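Local coordinates for protein endolysin (PDB 3QAY) that probably cleaves the amide bond between N-acetylmuramic acid and L-alanine in the cell-wall peptidoglycan of Clostridium difficile, as a zinc-dependent phage amidase, at residues G23-Y28 against E153-A158; T41-K44 against K48-V51; G117-N122 against K159-E164. All coordinates share one frame; numbering follows the deposited sequence.

Interaction 1 (G23-Y28 against E153-A158). With ZN (zinc ion), chain E.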
ATOM      1  N   GLY A  23     -13.350   7.816   5.475  1.00 12.62           N
ATOM      2  CA  GLY A  23     -14.308   7.297   6.442  1.00 13.05           C
ATOM      3  C   GLY A  23     -13.976   7.748   7.850  1.00 13.40           C
ATOM      4  O   GLY A  23     -13.883   8.949   8.115  1.00 13.61           O
ATOM      5  N   VAL A  24     -13.781   6.789   8.756  1.00 12.87           N
ATOM      6  CA  VAL A  24     -13.327   7.110  10.109  1.00 12.83           C
ATOM      7  C   VAL A  24     -11.872   7.623  10.097  1.00 12.36           C
ATOM      8  O   VAL A  24     -11.436   8.286  11.036  1.00 12.34           O
ATOM      9  CB  VAL A  24     -13.497   5.916  11.075  1.00 13.23           C
ATOM     10  CG1 VAL A  24     -14.970   5.520  11.148  1.00 13.01           C
ATOM     11  CG2 VAL A  24     -12.623   4.734  10.657  1.00 12.03           C
ATOM     12  N   VAL A  25     -11.144   7.329   9.022  1.00 11.68           N
ATOM     13  CA  VAL A  25      -9.845   7.937   8.764  1.00 11.42           C
ATOM     14  C   VAL A  25      -9.728   8.211   7.266  1.00 11.07           C
ATOM     15  O   VAL A  25     -10.331   7.507   6.452  1.00 10.59           O
ATOM     16  CB  VAL A  25      -8.686   7.021   9.231  1.00 11.16           C
ATOM     17  CG1 VAL A  25      -8.660   5.721   8.422  1.00 11.50           C
ATOM     18  CG2 VAL A  25      -7.340   7.767   9.163  1.00 11.44           C
ATOM     19  N   ASN A  26      -8.982   9.250   6.896  1.00 10.80           N
ATOM     20  CA  ASN A  26      -8.742   9.515   5.485  1.00 10.47           C
ATOM     21  C   ASN A  26      -7.683   8.551   4.973  1.00 10.02           C
ATOM     22  O   ASN A  26      -6.630   8.393   5.591  1.00 10.33           O
ATOM     23  CB  ASN A  26      -8.317  10.965   5.249  1.00 10.79           C
ATOM     24  CG  ASN A  26      -8.276  11.321   3.777  1.00 10.55           C
ATOM     25  OD1 ASN A  26      -9.300  11.676   3.169  1.00 11.65           O
ATOM     26  ND2 ASN A  26      -7.095  11.232   3.192  1.00  7.97           N
ATOM     27  N   GLU A  27      -7.973   7.903   3.850  1.00  9.76           N
ATOM     28  CA  GLU A  27      -7.080   6.900   3.280  1.00  9.28           C
ATOM     29  C   GLU A  27      -5.727   7.503   2.913  1.00  9.22           C
ATOM     30  O   GLU A  27      -4.688   6.997   3.331  1.00  8.73           O
ATOM     31  CB  GLU A  27      -7.725   6.258   2.051  1.00  9.23           C
ATOM     32  CG  GLU A  27      -6.779   5.440   1.203  1.00  9.08           C
ATOM     33  CD  GLU A  27      -7.439   4.833  -0.012  1.00  9.84           C
ATOM     34  OE1 GLU A  27      -8.612   5.157  -0.308  1.00 11.06           O
ATOM     35  OE2 GLU A  27      -6.766   4.031  -0.685  1.00 10.06           O
ATOM     36  N   TYR A  28      -5.747   8.579   2.131  1.00  9.49           N
ATOM     37  CA  TYR A  28      -4.509   9.219   1.678  1.00  9.83           C
ATOM     38  C   TYR A  28      -3.619   9.633   2.845  1.00  9.87           C
ATOM     39  O   TYR A  28      -2.423   9.327   2.853  1.00 10.01           O
ATOM     40  CB  TYR A  28      -4.818  10.427   0.794  1.00 10.20           C
ATOM     41  CG  TYR A  28      -3.613  11.271   0.450  1.00 10.70           C
ATOM     42  CD1 TYR A  28      -2.757  10.912  -0.588  1.00 11.08           C
ATOM     43  CD2 TYR A  28      -3.335  12.438   1.154  1.00 10.91           C
ATOM     44  CE1 TYR A  28      -1.651  11.698  -0.915  1.00 11.43           C
ATOM     45  CE2 TYR A  28      -2.233  13.220   0.843  1.00 11.34           C
ATOM     46  CZ  TYR A  28      -1.397  12.849  -0.189  1.00 10.70           C
ATOM     47  OH  TYR A  28      -0.305  13.632  -0.498  1.00 11.78           O
ATOM     48  N   GLU A 153     -13.906  -0.625  13.728  1.00 17.13           N
ATOM     49  CA  GLU A 153     -13.233  -1.743  14.379  1.00 17.32           C
ATOM     50  C   GLU A 153     -11.863  -1.983  13.740  1.00 15.79           C
ATOM     51  O   GLU A 153     -10.878  -2.167  14.446  1.00 15.77           O
ATOM     52  CB  GLU A 153     -14.105  -3.008  14.325  1.00 18.01           C
ATOM     53  CG  GLU A 153     -15.362  -2.975  15.224  1.00 20.72           C
ATOM     54  CD  GLU A 153     -16.393  -1.907  14.844  1.00 23.26           C
ATOM     55  OE1 GLU A 153     -16.509  -1.552  13.640  1.00 23.34           O
ATOM     56  OE2 GLU A 153     -17.095  -1.419  15.761  1.00 24.46           O
ATOM     57  N   ASP A 154     -11.808  -1.960  12.406  1.00 14.94           N
ATOM     58  CA  ASP A 154     -10.543  -2.063  11.676  1.00 13.90           C
ATOM     59  C   ASP A 154      -9.576  -0.952  12.070  1.00 13.65           C
ATOM     60  O   ASP A 154      -8.402  -1.211  12.337  1.00 13.86           O
ATOM     61  CB  ASP A 154     -10.756  -2.001  10.152  1.00 13.53           C
ATOM     62  CG  ASP A 154     -10.933  -3.369   9.507  1.00 12.27           C
ATOM     63  OD1 ASP A 154     -11.102  -4.379  10.212  1.00 13.66           O
ATOM     64  OD2 ASP A 154     -10.909  -3.436   8.261  1.00 10.95           O
ATOM     65  N   TYR A 155     -10.059   0.285  12.085  1.00 13.71           N
ATOM     66  CA  TYR A 155      -9.198   1.425  12.400  1.00 13.43           C
ATOM     67  C   TYR A 155      -8.732   1.404  13.865  1.00 13.79           C
ATOM     68  O   TYR A 155      -7.596   1.788  14.161  1.00 13.51           O
ATOM     69  CB  TYR A 155      -9.902   2.745  12.073  1.00 13.47           C
ATOM     70  CG  TYR A 155      -9.039   3.985  12.238  1.00 13.26           C
ATOM     71  CD1 TYR A 155      -7.725   4.017  11.784  1.00 13.09           C
ATOM     72  CD2 TYR A 155      -9.553   5.135  12.822  1.00 13.52           C
ATOM     73  CE1 TYR A 155      -6.943   5.160  11.928  1.00 12.86           C
ATOM     74  CE2 TYR A 155      -8.780   6.276  12.963  1.00 14.36           C
ATOM     75  CZ  TYR A 155      -7.478   6.283  12.519  1.00 13.54           C
ATOM     76  OH  TYR A 155      -6.721   7.421  12.666  1.00 14.09           O
ATOM     77  N   ASP A 156      -9.600   0.948  14.766  1.00 14.20           N
ATOM     78  CA  ASP A 156      -9.211   0.748  16.168  1.00 14.83           C
ATOM     79  C   ASP A 156      -8.084  -0.285  16.289  1.00 14.19           C
ATOM     80  O   ASP A 156      -7.158  -0.101  17.075  1.00 14.24           O
ATOM     81  CB  ASP A 156     -10.408   0.312  17.022  1.00 15.77           C
ATOM     82  CG  ASP A 156     -11.399   1.440  17.267  1.00 17.18           C
ATOM     83  OD1 ASP A 156     -11.038   2.621  17.079  1.00 18.72           O
ATOM     84  OD2 ASP A 156     -12.541   1.140  17.657  1.00 18.22           O
ATOM     85  N   LYS A 157      -8.165  -1.362  15.513  1.00 13.77           N
ATOM     86  CA  LYS A 157      -7.082  -2.351  15.469  1.00 13.86           C
ATOM     87  C   LYS A 157      -5.788  -1.722  14.961  1.00 13.12           C
ATOM     88  O   LYS A 157      -4.723  -1.974  15.512  1.00 13.04           O
ATOM     89  CB  LYS A 157      -7.447  -3.538  14.581  1.00 13.84           C
ATOM     90  CG  LYS A 157      -8.435  -4.517  15.195  1.00 14.97           C
ATOM     91  CD  LYS A 157      -8.860  -5.539  14.147  1.00 16.02           C
ATOM     92  CE  LYS A 157      -9.775  -6.601  14.728  1.00 18.33           C
ATOM     93  NZ  LYS A 157     -10.175  -7.580  13.695  1.00 18.92           N
ATOM     94  N   ALA A 158      -5.896  -0.895  13.923  1.00 12.60           N
ATOM     95  CA  ALA A 158      -4.734  -0.244  13.319  1.00 12.20           C
ATOM     96  C   ALA A 158      -4.053   0.694  14.304  1.00 12.78           C
ATOM     97  O   ALA A 158      -2.828   0.675  14.437  1.00 12.81           O
ATOM     98  CB  ALA A 158      -5.144   0.525  12.055  1.00 11.78           C
TER
HETATM   99 ZN    ZN E 180      -7.267   3.531  -2.645  1.00  9.00          ZN
HETATM  100  O   HOH W   1      -8.711   9.976  11.812  1.00 28.85           O
HETATM  101  O   HOH W   2      -8.012   3.134  -4.921  1.00 13.81           O
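Val24 and Val25 meet Tyr155, whose side chain supplies the whole helical half of the contact. Val25 lies across the phenol ring at about a right angle: its CB is 3.7 Å from the centroid of the Tyr155 ring and 16° off the ring normal, a CH-pi contact over one face, displaced toward the rim on the hydroxyl side. Val25 CG1 lies near Tyr155 CD1 and CE1, and Val25 CG2 is 3.6 Å from Tyr155 OH. Val24 works closer to the helix, where its CG2 packs at 3.7 Å against Tyr155 CB and runs alongside the ring base, the two side chains passing in opposite directions. Tyr155 can span both valines because its CG stands anti to the backbone N (chi1 -174°), which carries the ring away from the axis of helix 152-175. No direct hydrogen bond links the segments; a water donates to Val24 O at 3.3 Å and lies the same distance from Tyr155 OH, a weak link. Phe147 of strand 140-148 also touches Tyr155, while a backbone hydrogen bond ties Val25 to Cys149, just past that strand. Two residues beyond Val25, Glu27 opens helix 27-44, after Asn26 at the N-cap, and turns to the zinc ion with OE2 at 2.1 Å. Its OE1 accepts a hydrogen bond from Ala21 N, which should help hold the carboxylate in place. With His10, His85 and a bound water it belongs to the zinc site of the amidase alpha/beta fold, and the valine-tyrosine packing joins the loop leading into that site to the final long helix.

Interaction 2 (T41-K44 against K48-V51); sequences TFRK and KVDV. With PO4 (phosphate ion), chain G.
Arg43 NH2 serves two acceptors at once, the backbone carbonyl of Val49 and a phosphate ion probably left from crystallisation. Arg43 NH2 lies 2.9 Å from Val49 O, with an N-H...O angle of 161°, and 2.7 Å from phosphate O2. Both acceptors sit at the edge of the guanidinium, near its plane, whereas seen from the carbonyl the nitrogen stands well above the C=O plane, 52° out of it. An extended chain from CG to NE lets Arg43 reach from the helix to the strand and pass obliquely across Val49, with NH2 4.0 Å from Val49 CB. The phosphate completes a bridge, its O3 accepting a hydrogen bond of 2.8 Å from Val51 N, so one anion is gripped from both segments. On its other terminal nitrogen, NH1, Arg43 forms a salt bridge with Asp40 one turn back, which should limit rotation of the guanidinium. The rest of the contact is apolar: Val49 CG2 packs at 3.6 Å against Phe42 CB, while the Phe42 ring leads away from the strand segment. That course follows from CG lying anti to the carbonyl carbon (chi1 -84°); the ring reaches Ile4 of strand 3-8 and Val171 and Val174 of helix 152-175. The two segments belong to one beta-alpha-beta unit, strand 3-8, helix 27-44 and strand 48-52, and join its helix, around 41-44, to the start of its second strand. Strand 48-52 is the outermost strand on this side of the sheet, bonded through Lys48 and Asp50 to strand 3-8, while Val49 and Val51 touch Ala39 of the covering helix.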
ATOM      1  N   THR A  41      11.115   0.254   8.277  1.00 10.90           N
ATOM      2  CA  THR A  41      11.061  -1.140   8.712  1.00 11.14           C
ATOM      3  C   THR A  41      11.818  -2.039   7.723  1.00 11.43           C
ATOM      4  O   THR A  41      12.587  -2.913   8.139  1.00 12.25           O
ATOM      5  CB  THR A  41       9.608  -1.612   8.913  1.00 10.51           C
ATOM      6  OG1 THR A  41       8.929  -0.683   9.771  1.00 10.17           O
ATOM      7  CG2 THR A  41       9.569  -2.990   9.545  1.00 10.13           C
ATOM      8  N   PHE A  42      11.628  -1.801   6.425  1.00 11.06           N
ATOM      9  CA  PHE A  42      12.423  -2.487   5.399  1.00 11.51           C
ATOM     10  C   PHE A  42      13.907  -2.155   5.530  1.00 12.47           C
ATOM     11  O   PHE A  42      14.749  -3.037   5.403  1.00 12.54           O
ATOM     12  CB  PHE A  42      11.966  -2.122   3.983  1.00 10.94           C
ATOM     13  CG  PHE A  42      10.799  -2.924   3.488  1.00 10.95           C
ATOM     14  CD1 PHE A  42      10.938  -4.279   3.223  1.00 11.88           C
ATOM     15  CD2 PHE A  42       9.572  -2.315   3.243  1.00 11.43           C
ATOM     16  CE1 PHE A  42       9.876  -5.025   2.759  1.00 11.00           C
ATOM     17  CE2 PHE A  42       8.499  -3.050   2.771  1.00 11.18           C
ATOM     18  CZ  PHE A  42       8.649  -4.410   2.524  1.00 11.52           C
ATOM     19  N   ARG A  43      14.217  -0.883   5.776  1.00 13.03           N
ATOM     20  CA  ARG A  43      15.607  -0.430   5.828  1.00 14.35           C
ATOM     21  C   ARG A  43      16.384  -1.081   6.968  1.00 15.62           C
ATOM     22  O   ARG A  43      17.562  -1.421   6.811  1.00 16.37           O
ATOM     23  CB  ARG A  43      15.669   1.095   5.937  1.00 14.54           C
ATOM     24  CG  ARG A  43      15.252   1.815   4.668  1.00 13.64           C
ATOM     25  CD  ARG A  43      15.306   3.323   4.838  1.00 14.38           C
ATOM     26  NE  ARG A  43      14.786   4.008   3.651  1.00 14.95           N
ATOM     27  CZ  ARG A  43      13.847   4.957   3.649  1.00 14.50           C
ATOM     28  NH1 ARG A  43      13.303   5.400   4.775  1.00 14.16           N
ATOM     29  NH2 ARG A  43      13.462   5.489   2.492  1.00 13.48           N
ATOM     30  N   LYS A  44      15.716  -1.272   8.104  1.00 16.17           N
ATOM     31  CA  LYS A  44      16.300  -1.966   9.252  1.00 17.87           C
ATOM     32  C   LYS A  44      16.799  -3.369   8.882  1.00 18.32           C
ATOM     33  O   LYS A  44      17.782  -3.855   9.447  1.00 19.45           O
ATOM     34  CB  LYS A  44      15.284  -2.055  10.397  1.00 17.82           C
ATOM     35  CG  LYS A  44      15.886  -2.471  11.741  1.00 20.52           C
ATOM     36  CD  LYS A  44      14.891  -2.295  12.884  1.00 21.73           C
ATOM     37  CE  LYS A  44      15.584  -2.309  14.247  1.00 24.65           C
ATOM     38  NZ  LYS A  44      14.627  -2.024  15.368  1.00 24.63           N
ATOM     39  N   LYS A  48      16.891  -1.196   0.443  1.00 15.92           N
ATOM     40  CA  LYS A  48      16.823   0.203   0.070  1.00 15.68           C
ATOM     41  C   LYS A  48      15.405   0.508  -0.394  1.00 14.39           C
ATOM     42  O   LYS A  48      14.795  -0.287  -1.114  1.00 13.71           O
ATOM     43  CB  LYS A  48      17.835   0.540  -1.022  1.00 16.60           C
ATOM     44  CG  LYS A  48      19.240   0.812  -0.490  1.00 18.31           C
ATOM     45  CD  LYS A  48      20.201   1.195  -1.620  1.00 20.44           C
ATOM     46  CE  LYS A  48      19.938   2.597  -2.191  1.00 20.51           C
ATOM     47  NZ  LYS A  48      20.204   3.691  -1.212  1.00 20.57           N
ATOM     48  N   VAL A  49      14.893   1.660   0.035  1.00 13.67           N
ATOM     49  CA  VAL A  49      13.514   2.042  -0.224  1.00 12.84           C
ATOM     50  C   VAL A  49      13.406   3.494  -0.671  1.00 12.94           C
ATOM     51  O   VAL A  49      14.059   4.379  -0.106  1.00 13.06           O
ATOM     52  CB  VAL A  49      12.632   1.868   1.031  1.00 12.32           C
ATOM     53  CG1 VAL A  49      11.166   2.154   0.695  1.00 11.87           C
ATOM     54  CG2 VAL A  49      12.780   0.481   1.604  1.00 12.54           C
ATOM     55  N   ASP A  50      12.589   3.710  -1.701  1.00 12.34           N
ATOM     56  CA  ASP A  50      12.157   5.034  -2.122  1.00 12.40           C
ATOM     57  C   ASP A  50      10.659   5.125  -1.934  1.00 11.96           C
ATOM     58  O   ASP A  50       9.919   4.235  -2.357  1.00 11.59           O
ATOM     59  CB  ASP A  50      12.458   5.273  -3.605  1.00 12.62           C
ATOM     60  CG  ASP A  50      13.930   5.384  -3.895  1.00 12.99           C
ATOM     61  OD1 ASP A  50      14.696   5.775  -2.987  1.00 12.20           O
ATOM     62  OD2 ASP A  50      14.320   5.083  -5.042  1.00 12.35           O
ATOM     63  N   VAL A  51      10.214   6.205  -1.304  1.00 12.13           N
ATOM     64  CA  VAL A  51       8.798   6.458  -1.117  1.00 12.08           C
ATOM     65  C   VAL A  51       8.365   7.495  -2.141  1.00 12.64           C
ATOM     66  O   VAL A  51       8.981   8.560  -2.242  1.00 13.42           O
ATOM     67  CB  VAL A  51       8.500   6.978   0.303  1.00 11.95           C
ATOM     68  CG1 VAL A  51       7.037   7.389   0.419  1.00 11.83           C
ATOM     69  CG2 VAL A  51       8.852   5.918   1.342  1.00 12.32           C
TER
HETATM   70  P   PO4 G 182      12.425   8.389   0.816  1.00 21.60           P
HETATM   71  O1  PO4 G 182      11.795   9.755   0.897  1.00 22.50           O
HETATM   72  O2  PO4 G 182      11.722   7.483   1.798  1.00 22.52           O
HETATM   73  O3  PO4 G 182      12.323   7.858  -0.592  1.00 21.36           O
HETATM   74  O4  PO4 G 182      13.892   8.471   1.166  1.00 23.92           O

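Interaction 3 (G117-N122 against K159-E164); sequences GTVFKN and KKLGHE. With PO4 (phosphate ion), chain H.
Val119 and Leu161 reach toward each other and meet tip to tip, methyl against methyl. The apolar packing is spread over both branches of each residue: Val119 CG1 is 3.8 Å from Leu161 CD2, and Val119 CG2 lies at the same distance from that methyl, with Leu161 CD1 close to both. Phe120 adds a looser contact, its CE2 4.2 Å from Leu161 CD2. Val119 CG1 also sits over one face of the Phe120 ring, displaced toward the rim. With CG anti to the carbonyl carbon (chi1 -57°), the end of the Phe120 side chain comes toward helix 152-175, where it packs on Asp154, Lys157 and Ile166.

Hydrogen bonding across the two segments is absent, and the polar links lie to the sides. Lys157, a turn before Leu161, donates through NZ to Val119 O, tying the loop backbone to the helix. Lys121 NZ donates a hydrogen bond to O1 of a phosphate ion, probably from crystallisation, at 2.9 Å, away from the helix. The chemistry is thus that of a small apolar patch: dispersion and burial of methyls seat the loop after helix 103-116, and the bond from Lys157 should help fix the loop backbone beside it.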
ATOM      1  N   GLY A 117      -3.536 -10.965   8.319  1.00 11.93           N
ATOM      2  CA  GLY A 117      -4.592 -11.869   8.775  1.00 12.76           C
ATOM      3  C   GLY A 117      -4.524 -12.269  10.239  1.00 13.55           C
ATOM      4  O   GLY A 117      -5.506 -12.751  10.802  1.00 14.51           O
ATOM      5  N   THR A 118      -3.363 -12.073  10.854  1.00 13.39           N
ATOM      6  CA  THR A 118      -3.184 -12.311  12.280  1.00 14.14           C
ATOM      7  C   THR A 118      -3.947 -11.300  13.153  1.00 14.05           C
ATOM      8  O   THR A 118      -4.199 -11.559  14.338  1.00 14.61           O
ATOM      9  CB  THR A 118      -1.687 -12.256  12.635  1.00 14.18           C
ATOM     10  OG1 THR A 118      -1.454 -12.973  13.854  1.00 16.93           O
ATOM     11  CG2 THR A 118      -1.225 -10.817  12.779  1.00 12.78           C
ATOM     12  N   VAL A 119      -4.299 -10.154  12.567  1.00 13.19           N
ATOM     13  CA  VAL A 119      -5.008  -9.076  13.264  1.00 13.24           C
ATOM     14  C   VAL A 119      -6.348  -8.720  12.602  1.00 12.83           C
ATOM     15  O   VAL A 119      -7.355  -8.532  13.284  1.00 12.74           O
ATOM     16  CB  VAL A 119      -4.133  -7.813  13.318  1.00 12.89           C
ATOM     17  CG1 VAL A 119      -4.889  -6.655  13.945  1.00 12.57           C
ATOM     18  CG2 VAL A 119      -2.839  -8.115  14.083  1.00 13.70           C
ATOM     19  N   PHE A 120      -6.341  -8.628  11.276  1.00 12.22           N
ATOM     20  CA  PHE A 120      -7.535  -8.327  10.495  1.00 12.21           C
ATOM     21  C   PHE A 120      -8.124  -9.593   9.873  1.00 12.85           C
ATOM     22  O   PHE A 120      -7.507 -10.662   9.898  1.00 12.86           O
ATOM     23  CB  PHE A 120      -7.177  -7.353   9.366  1.00 11.58           C
ATOM     24  CG  PHE A 120      -6.567  -6.074   9.843  1.00 10.84           C
ATOM     25  CD1 PHE A 120      -7.370  -5.022  10.254  1.00 10.62           C
ATOM     26  CD2 PHE A 120      -5.187  -5.919   9.887  1.00 10.75           C
ATOM     27  CE1 PHE A 120      -6.812  -3.842  10.707  1.00 10.28           C
ATOM     28  CE2 PHE A 120      -4.620  -4.737  10.337  1.00 10.15           C
ATOM     29  CZ  PHE A 120      -5.431  -3.695  10.748  1.00 10.04           C
ATOM     30  N   LYS A 121      -9.317  -9.465   9.301  1.00 12.98           N
ATOM     31  CA  LYS A 121      -9.876 -10.535   8.479  1.00 13.51           C
ATOM     32  C   LYS A 121      -9.009 -10.704   7.230  1.00 13.16           C
ATOM     33  O   LYS A 121      -8.751  -9.729   6.526  1.00 12.53           O
ATOM     34  CB  LYS A 121     -11.306 -10.194   8.066  1.00 13.86           C
ATOM     35  CG  LYS A 121     -11.943 -11.192   7.107  1.00 13.94           C
ATOM     36  CD  LYS A 121     -13.271 -10.669   6.597  1.00 14.79           C
ATOM     37  CE  LYS A 121     -14.023 -11.724   5.820  1.00 15.29           C
ATOM     38  NZ  LYS A 121     -14.669 -12.727   6.718  1.00 15.39           N
ATOM     39  N   ASN A 122      -8.554 -11.928   6.964  1.00 13.63           N
ATOM     40  CA  ASN A 122      -7.803 -12.210   5.740  1.00 13.59           C
ATOM     41  C   ASN A 122      -8.774 -12.397   4.578  1.00 14.06           C
ATOM     42  O   ASN A 122      -9.358 -13.467   4.422  1.00 14.31           O
ATOM     43  CB  ASN A 122      -6.920 -13.454   5.909  1.00 13.91           C
ATOM     44  CG  ASN A 122      -5.997 -13.692   4.717  1.00 13.75           C
ATOM     45  OD1 ASN A 122      -6.172 -13.113   3.637  1.00 13.16           O
ATOM     46  ND2 ASN A 122      -5.003 -14.551   4.912  1.00 13.35           N
ATOM     47  N   LYS A 159      -4.848   1.514  14.987  1.00 13.40           N
ATOM     48  CA  LYS A 159      -4.331   2.395  16.036  1.00 14.24           C
ATOM     49  C   LYS A 159      -3.749   1.625  17.236  1.00 14.63           C
ATOM     50  O   LYS A 159      -2.842   2.117  17.907  1.00 15.07           O
ATOM     51  CB  LYS A 159      -5.409   3.376  16.495  1.00 14.95           C
ATOM     52  CG  LYS A 159      -5.728   4.442  15.456  1.00 15.62           C
ATOM     53  CD  LYS A 159      -6.655   5.522  16.004  1.00 17.64           C
ATOM     54  CE  LYS A 159      -8.071   5.013  16.226  1.00 18.09           C
ATOM     55  NZ  LYS A 159      -8.962   6.071  16.775  1.00 20.25           N
ATOM     56  N   LYS A 160      -4.257   0.423  17.495  1.00 14.69           N
ATOM     57  CA  LYS A 160      -3.669  -0.452  18.514  1.00 15.23           C
ATOM     58  C   LYS A 160      -2.293  -0.947  18.064  1.00 14.70           C
ATOM     59  O   LYS A 160      -1.321  -0.838  18.809  1.00 14.91           O
ATOM     60  CB  LYS A 160      -4.604  -1.623  18.836  1.00 15.74           C
ATOM     61  CG  LYS A 160      -4.059  -2.624  19.843  1.00 17.42           C
ATOM     62  CD  LYS A 160      -5.173  -3.502  20.420  1.00 19.30           C
ATOM     63  CE  LYS A 160      -4.621  -4.606  21.318  1.00 20.80           C
ATOM     64  NZ  LYS A 160      -5.659  -5.114  22.279  1.00 22.14           N
ATOM     65  N   LEU A 161      -2.212  -1.461  16.837  1.00 13.99           N
ATOM     66  CA  LEU A 161      -0.936  -1.917  16.265  1.00 13.74           C
ATOM     67  C   LEU A 161       0.046  -0.764  16.096  1.00 13.44           C
ATOM     68  O   LEU A 161       1.243  -0.918  16.340  1.00 13.47           O
ATOM     69  CB  LEU A 161      -1.144  -2.576  14.896  1.00 13.08           C
ATOM     70  CG  LEU A 161      -1.339  -4.084  14.836  1.00 13.66           C
ATOM     71  CD1 LEU A 161      -2.328  -4.545  15.879  1.00 16.24           C
ATOM     72  CD2 LEU A 161      -1.790  -4.482  13.447  1.00 13.67           C
ATOM     73  N   GLY A 162      -0.470   0.383  15.668  1.00 13.08           N
ATOM     74  CA  GLY A 162       0.370   1.525  15.305  1.00 13.15           C
ATOM     75  C   GLY A 162       0.963   1.335  13.923  1.00 12.70           C
ATOM     76  O   GLY A 162       0.882   0.242  13.348  1.00 12.53           O
ATOM     77  N   HIS A 163       1.567   2.387  13.378  1.00 12.78           N
ATOM     78  CA  HIS A 163       2.162   2.303  12.034  1.00 12.26           C
ATOM     79  C   HIS A 163       3.239   1.213  11.973  1.00 12.59           C
ATOM     80  O   HIS A 163       3.355   0.490  10.982  1.00 12.11           O
ATOM     81  CB  HIS A 163       2.760   3.641  11.610  1.00 12.40           C
ATOM     82  CG  HIS A 163       1.771   4.763  11.578  1.00 12.48           C
ATOM     83  ND1 HIS A 163       0.487   4.609  11.104  1.00 12.82           N
ATOM     84  CD2 HIS A 163       1.880   6.060  11.948  1.00 13.83           C
ATOM     85  CE1 HIS A 163      -0.150   5.761  11.180  1.00 13.70           C
ATOM     86  NE2 HIS A 163       0.671   6.659  11.690  1.00 14.65           N
ATOM     87  N   GLU A 164       4.015   1.111  13.047  1.00 13.47           N
ATOM     88  CA  GLU A 164       5.091   0.124  13.183  1.00 13.90           C
ATOM     89  C   GLU A 164       4.555  -1.299  13.202  1.00 13.39           C
ATOM     90  O   GLU A 164       5.157  -2.206  12.625  1.00 13.35           O
ATOM     91  CB  GLU A 164       5.847   0.409  14.475  1.00 15.17           C
ATOM     92  CG  GLU A 164       6.934  -0.558  14.872  1.00 17.63           C
ATOM     93  CD  GLU A 164       7.607  -0.089  16.140  1.00 19.84           C
ATOM     94  OE1 GLU A 164       7.307  -0.631  17.227  1.00 20.76           O
ATOM     95  OE2 GLU A 164       8.392   0.870  16.044  1.00 22.18           O
TER
HETATM   96  P   PO4 H 183     -12.555 -15.326   8.461  1.00 18.11           P
HETATM   97  O1  PO4 H 183     -13.171 -13.999   8.843  1.00 17.58           O
HETATM   98  O2  PO4 H 183     -13.466 -16.455   8.905  1.00 18.26           O
HETATM   99  O3  PO4 H 183     -12.329 -15.417   6.972  1.00 18.11           O
HETATM  100  O4  PO4 H 183     -11.232 -15.460   9.178  1.00 19.41           O

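In the fold
Interactions 1 and 3 occupy successive turns of helix 152-175, their centres 11 Å apart, and touch where residues 154-158 of the helix meet residues 119-120 of the loop. Their segments alternate along the chain, so one helix gathers the loop before helix 27-44 and the loop before strand 122-127. Interaction 2 lies at the far end of helix 27-44, its centre about 24 Å from that of interaction 1 and 20 Å from that of interaction 3, and falls between the two segments of interaction 1 in sequence. Helix 27-44 thus has one contact beside the zinc site at its start and another with edge strand 48-52 toward its other end, all within one amidase domain.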